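Local coordinates for protein fusolin (Anomala cuprea entomopoxvirus, PDB 4YN1) that forms the crystalline spindles that enhance the virulence of this insect poxvirus, and probably acts on chitin through a domain of the lytic polysaccharide monooxygenase family, at residues A[137-142]-A[187-192]; A[151-156]-A[200-205]. One frame throughout, in Å; residues are numbered along the deposited sequence.

Interaction 1: residues A[137-142]-A[187-192]; sequences EFCPTA and SLCTAN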
loop_
_atom_site.group_PDB
_atom_site.type_symbol
_atom_site.label_atom_id
_atom_site.label_comp_id
_atom_site.label_asym_id
_atom_site.label_seq_id
_atom_site.Cartn_x
_atom_site.Cartn_y
_atom_site.Cartn_z
ATOM N N GLU A 137 9.011 3.836 7.815
ATOM C CA GLU A 137 8.566 5.010 8.573
ATOM C C GLU A 137 7.067 5.119 8.433
ATOM O O GLU A 137 6.551 5.203 7.318
ATOM C CB GLU A 137 9.250 6.278 8.059
ATOM C CG GLU A 137 8.952 7.535 8.889
ATOM C CD GLU A 137 9.398 8.831 8.244
ATOM O OE1 GLU A 137 8.901 9.114 7.135
ATOM O OE2 GLU A 137 10.184 9.597 8.852
ATOM N N PHE A 138 6.370 5.201 9.553
ATOM C CA PHE A 138 4.928 5.397 9.579
ATOM C C PHE A 138 4.707 6.797 10.144
ATOM O O PHE A 138 5.283 7.164 11.178
ATOM C CB PHE A 138 4.237 4.320 10.422
ATOM C CG PHE A 138 2.746 4.415 10.345
ATOM C CD1 PHE A 138 2.042 5.238 11.212
ATOM C CD2 PHE A 138 2.029 3.661 9.428
ATOM C CE1 PHE A 138 0.661 5.334 11.135
ATOM C CE2 PHE A 138 0.658 3.822 9.304
ATOM C CZ PHE A 138 -0.029 4.606 10.195
ATOM N N CYS A 139 3.889 7.573 9.432
ATOM C CA CYS A 139 3.626 8.983 9.691
ATOM C C CYS A 139 2.254 9.143 10.401
ATOM O O CYS A 139 1.214 9.030 9.768
ATOM C CB CYS A 139 3.685 9.708 8.355
ATOM S SG CYS A 139 3.477 11.498 8.452
ATOM N N PRO A 140 2.227 9.270 11.737
ATOM C CA PRO A 140 0.947 9.387 12.455
ATOM C C PRO A 140 0.420 10.824 12.366
ATOM O O PRO A 140 1.190 11.790 12.540
ATOM C CB PRO A 140 1.335 9.018 13.874
ATOM C CG PRO A 140 2.703 9.524 14.006
ATOM C CD PRO A 140 3.347 9.426 12.668
ATOM N N THR A 141 -0.859 10.987 12.070
ATOM C CA THR A 141 -1.499 12.317 12.072
ATOM C C THR A 141 -2.286 12.565 13.360
ATOM O O THR A 141 -2.831 13.643 13.541
ATOM C CB THR A 141 -2.304 12.544 10.809
ATOM O OG1 THR A 141 -3.349 11.597 10.725
ATOM C CG2 THR A 141 -1.446 12.422 9.567
ATOM N N ALA A 142 -2.404 11.556 14.201
ATOM C CA ALA A 142 -2.990 11.614 15.531
ATOM C C ALA A 142 -2.243 10.584 16.370
ATOM O O ALA A 142 -1.909 9.519 15.857
ATOM C CB ALA A 142 -4.471 11.266 15.480
ATOM N N SER A 187 13.180 13.287 6.740
ATOM C CA SER A 187 11.816 12.749 6.605
ATOM C C SER A 187 11.022 13.789 5.715
ATOM O O SER A 187 11.395 14.931 5.818
ATOM C CB SER A 187 11.201 12.618 7.997
ATOM O OG SER A 187 9.894 12.083 7.961
ATOM N N LEU A 188 10.072 13.548 4.803
ATOM C CA LEU A 188 9.227 12.449 4.394
ATOM C C LEU A 188 7.828 12.687 5.054
ATOM O O LEU A 188 6.878 13.086 4.372
ATOM C CB LEU A 188 9.895 11.132 4.732
ATOM C CG LEU A 188 9.429 9.896 4.113
ATOM C CD1 LEU A 188 9.494 9.917 2.547
ATOM C CD2 LEU A 188 10.205 8.777 4.620
ATOM N N CYS A 189 7.768 12.637 6.382
ATOM C CA CYS A 189 6.542 12.855 7.128
ATOM C C CYS A 189 6.441 14.342 7.455
ATOM O O CYS A 189 6.987 14.780 8.452
ATOM C CB CYS A 189 6.547 11.991 8.385
ATOM S SG CYS A 189 5.103 12.201 9.457
ATOM N N THR A 190 5.800 15.138 6.595
ATOM C CA THR A 190 5.653 16.578 6.878
ATOM C C THR A 190 4.530 16.849 7.856
ATOM O O THR A 190 4.461 17.939 8.432
ATOM C CB THR A 190 5.390 17.357 5.568
ATOM O OG1 THR A 190 4.368 16.698 4.852
ATOM C CG2 THR A 190 6.633 17.450 4.700
ATOM N N ALA A 191 3.622 15.899 8.010
ATOM C CA ALA A 191 2.436 16.051 8.850
ATOM C C ALA A 191 2.693 15.970 10.332
ATOM O O ALA A 191 1.815 16.321 11.116
ATOM C CB ALA A 191 1.382 15.035 8.452
ATOM N N ASN A 192 3.860 15.484 10.752
ATOM C CA ASN A 192 4.122 15.396 12.177
ATOM C C ASN A 192 5.608 15.511 12.446
ATOM O O ASN A 192 6.389 15.014 11.667
ATOM C CB ASN A 192 3.562 14.060 12.694
ATOM C CG ASN A 192 3.281 14.031 14.155
ATOM O OD1 ASN A 192 4.008 14.594 14.958
ATOM N ND2 ASN A 192 2.194 13.402 14.554
#

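Interaction 2: residues A[151-156]-A[200-205]; sequences VYVTTP and VPVPYR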
loop_
_atom_site.group_PDB
_atom_site.type_symbol
_atom_site.label_atom_id
_atom_site.label_comp_id
_atom_site.label_asym_id
_atom_site.label_seq_id
_atom_site.Cartn_x
_atom_site.Cartn_y
_atom_site.Cartn_z
ATOM N N VAL A 151 3.263 -6.094 10.389
ATOM C CA VAL A 151 3.629 -5.926 8.996
ATOM C C VAL A 151 3.635 -7.261 8.307
ATOM O O VAL A 151 4.178 -8.229 8.830
ATOM C CB VAL A 151 4.962 -5.198 8.795
ATOM C CG1 VAL A 151 5.172 -4.889 7.320
ATOM C CG2 VAL A 151 5.022 -3.909 9.628
ATOM N N TYR A 152 2.997 -7.312 7.144
ATOM C CA TYR A 152 2.917 -8.526 6.346
ATOM C C TYR A 152 3.529 -8.265 5.010
ATOM O O TYR A 152 3.548 -7.122 4.569
ATOM C CB TYR A 152 1.469 -8.940 6.125
ATOM C CG TYR A 152 0.700 -9.198 7.397
ATOM C CD1 TYR A 152 0.151 -8.147 8.130
ATOM C CD2 TYR A 152 0.473 -10.496 7.848
ATOM C CE1 TYR A 152 -0.503 -8.375 9.341
ATOM C CE2 TYR A 152 -0.199 -10.737 9.044
ATOM C CZ TYR A 152 -0.665 -9.673 9.800
ATOM O OH TYR A 152 -1.294 -9.925 10.996
ATOM N N VAL A 153 3.989 -9.310 4.340
ATOM C CA VAL A 153 4.501 -9.208 2.962
ATOM C C VAL A 153 3.773 -10.280 2.120
ATOM O O VAL A 153 3.453 -11.382 2.614
ATOM C CB VAL A 153 6.040 -9.347 2.908
ATOM C CG1 VAL A 153 6.558 -9.334 1.481
ATOM C CG2 VAL A 153 6.707 -8.227 3.714
ATOM N N THR A 154 3.529 -9.970 0.865
ATOM C CA THR A 154 2.897 -10.937 0.007
ATOM C C THR A 154 3.803 -12.179 -0.162
ATOM O O THR A 154 5.032 -12.087 -0.157
ATOM C CB THR A 154 2.512 -10.351 -1.342
ATOM O OG1 THR A 154 3.604 -9.583 -1.878
ATOM C CG2 THR A 154 1.231 -9.484 -1.264
ATOM N N THR A 155 3.163 -13.309 -0.301
ATOM C CA THR A 155 3.796 -14.622 -0.537
ATOM C C THR A 155 4.507 -14.593 -1.905
ATOM O O THR A 155 4.138 -13.782 -2.765
ATOM C CB THR A 155 2.709 -15.718 -0.440
ATOM O OG1 THR A 155 3.306 -17.006 -0.450
ATOM C CG2 THR A 155 1.698 -15.614 -1.523
ATOM N N PRO A 156 5.540 -15.438 -2.146
ATOM C CA PRO A 156 6.311 -15.298 -3.407
ATOM C C PRO A 156 5.530 -15.424 -4.699
ATOM O O PRO A 156 5.924 -14.848 -5.708
ATOM C CB PRO A 156 7.360 -16.428 -3.307
ATOM C CG PRO A 156 7.479 -16.694 -1.877
ATOM C CD PRO A 156 6.164 -16.439 -1.251
ATOM N N VAL A 200 11.887 -3.616 9.528
ATOM C CA VAL A 200 11.092 -4.716 9.030
ATOM C C VAL A 200 11.994 -5.663 8.218
ATOM O O VAL A 200 12.555 -5.229 7.220
ATOM C CB VAL A 200 9.911 -4.203 8.174
ATOM C CG1 VAL A 200 9.081 -5.368 7.613
ATOM C CG2 VAL A 200 9.009 -3.299 8.996
ATOM N N PRO A 201 12.083 -6.949 8.603
ATOM C CA PRO A 201 12.888 -7.916 7.810
ATOM C C PRO A 201 12.075 -8.378 6.614
ATOM O O PRO A 201 11.208 -9.241 6.728
ATOM C CB PRO A 201 13.159 -9.059 8.802
ATOM C CG PRO A 201 12.053 -8.992 9.784
ATOM C CD PRO A 201 11.471 -7.593 9.781
ATOM N N VAL A 202 12.324 -7.769 5.464
ATOM C CA VAL A 202 11.541 -8.076 4.271
ATOM C C VAL A 202 12.191 -9.254 3.555
ATOM O O VAL A 202 13.376 -9.164 3.229
ATOM C CB VAL A 202 11.425 -6.842 3.351
ATOM C CG1 VAL A 202 10.613 -7.178 2.097
ATOM C CG2 VAL A 202 10.772 -5.685 4.101
ATOM N N PRO A 203 11.438 -10.341 3.280
ATOM C CA PRO A 203 12.014 -11.464 2.553
ATOM C C PRO A 203 12.317 -11.072 1.112
ATOM O O PRO A 203 11.605 -10.271 0.480
ATOM C CB PRO A 203 10.906 -12.542 2.645
ATOM C CG PRO A 203 9.657 -11.795 2.746
ATOM C CD PRO A 203 10.020 -10.598 3.592
ATOM N N TYR A 204 13.399 -11.601 0.599
ATOM C CA TYR A 204 13.775 -11.362 -0.776
ATOM C C TYR A 204 12.663 -11.796 -1.730
ATOM O O TYR A 204 12.021 -12.817 -1.527
ATOM C CB TYR A 204 15.063 -12.118 -1.116
ATOM C CG TYR A 204 15.423 -12.085 -2.583
ATOM C CD1 TYR A 204 14.875 -13.002 -3.478
ATOM C CD2 TYR A 204 16.357 -11.184 -3.071
ATOM C CE1 TYR A 204 15.191 -12.961 -4.835
ATOM C CE2 TYR A 204 16.690 -11.148 -4.423
ATOM C CZ TYR A 204 16.157 -12.079 -5.287
ATOM O OH TYR A 204 16.472 -11.991 -6.619
ATOM N N ARG A 205 12.537 -11.049 -2.818
ATOM C CA ARG A 205 11.614 -11.308 -3.912
ATOM C C ARG A 205 12.283 -10.910 -5.201
ATOM O O ARG A 205 13.010 -9.925 -5.214
ATOM C CB ARG A 205 10.360 -10.433 -3.740
ATOM C CG ARG A 205 9.493 -10.755 -2.512
ATOM C CD ARG A 205 8.715 -12.008 -2.738
ATOM N NE ARG A 205 7.907 -12.385 -1.587
ATOM C CZ ARG A 205 8.289 -13.186 -0.599
ATOM N NH1 ARG A 205 9.527 -13.686 -0.571
ATOM N NH2 ARG A 205 7.440 -13.502 0.368
HETATM O O HOH W 1 5.374 -11.345 -3.063
#

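Interaction 1: residues A[137-142]-A[187-192]
Cys-139, near the end of strand 131-140, is joined covalently to Cys-189 in the loop that leads into strand 194-203, and polar bonds flank the joint at both ends. The two SG atoms lie 2.0 Å apart. Each SG stands anti to its own main-chain nitrogen, and the bridge turns with a right-handed chi3 of 69°.

Asn-192 shows how a loop side chain can grip a strand end. Its CB already sits 3.3 Å from Pro-140 O. From there the chain crosses Pro-140 at about a right angle, so that CG, too, stays close to the same oxygen. At the tip the branches part: ND2 donates to Pro-140 O over 2.8 Å, with the oxygen near the amide plane but the donor well above the carbonyl plane, while OD1 accepts from the backbone of Arg-194. With both branches bonded, the amide is fixed in its rotation.

At the other end, Ser-187 OG gives its proton to Glu-137 OE2 at 2.7 Å, on the syn side of the carboxylate. The same hydroxyl accepts from Cys-189 N, an almost straight bond of 2.7 Å that closes an ST turn, while Glu-137 OE1 is bonded to Thr-5 of strand 2-6. The disulfide lies between these polar ends, and to one side of it Ala-191 CB packs 4.0 Å from Thr-141 CG2.

The buried carboxylate is thus met by a hydroxyl at each oxygen, which would probably favour its ionised form, and the covalent sulfur bridge, stable until reduced, pins a loop that hydrogen bonds also orient.

Interaction 2: residues A[151-156]-A[200-205]
The guanidinium of Arg-205 carries the ring of Pro-156 over one face, with CG 3.7 Å above the plane and displaced toward its rim, while Thr-154 O lies at the edge. Two nitrogens grip that one oxygen side-on. Arg-205 NH2 approaches Thr-154 O to 2.8 Å, in the carbonyl plane and on a lone pair. Arg-205 NE makes the longer, more bent bond to Thr-154 O at 3.2 Å, and also donates to a water, at 3.1 Å from NE to the water oxygen. That water is bonded in turn to Thr-154 OG1, which has a further partner in the backbone of Val-210. On the far nitrogen, NH1 bonds back to Tyr-204 O. A bend at chi2 (-75°) swings the Arg-205 chain round to bring the group against residues 154-156, where Glu-171 adds only a long, weak ion pair.

Ahead of this polar end the two strands meet as members of different sheets in a β-sandwich, the immunoglobulin-like core expected of this monooxygenase family. Strands 151-154 and 200-203 run nearly parallel, 11° apart in direction, but at an axis separation of 8.1 Å they are joined by side chains and not by backbone pairing. Val-151 and Val-200 cross obliquely, their CG1 methyls 3.9 Å apart and their CG2 methyls only slightly farther. Further along, Val-153 reaches toward the ring of Pro-203: its CG2 comes to 4.1 Å from Pro-203 CD, and its CG1 lies beside the ring CG. Phe-209 of strand 209-217 packs against both Val-153 and Val-202, and Val-173 of strand 170-176 does the same for Val-153 and Val-200.

Strand 194-203 ties the two contacts together: interaction 1 fastens the loop just before it, and interaction 2 packs its last residues against the opposing sheet. Their centres lie 23 Å apart and their nearest atoms about 7 Å, so neither touches the other. Interaction 1 fastens a loop to an inner strand of one sheet, near that strand's end, whereas interaction 2 joins that sheet to the next. Toward the functional side, Thr-141 of interaction 1 touches His-1, the N-terminal histidine that in relatives helps to bind copper. Tyr-152 of interaction 2 faces away from strand 200-203 and touches the bound glycan, which lies about 10 Å from the side chain of Val-151.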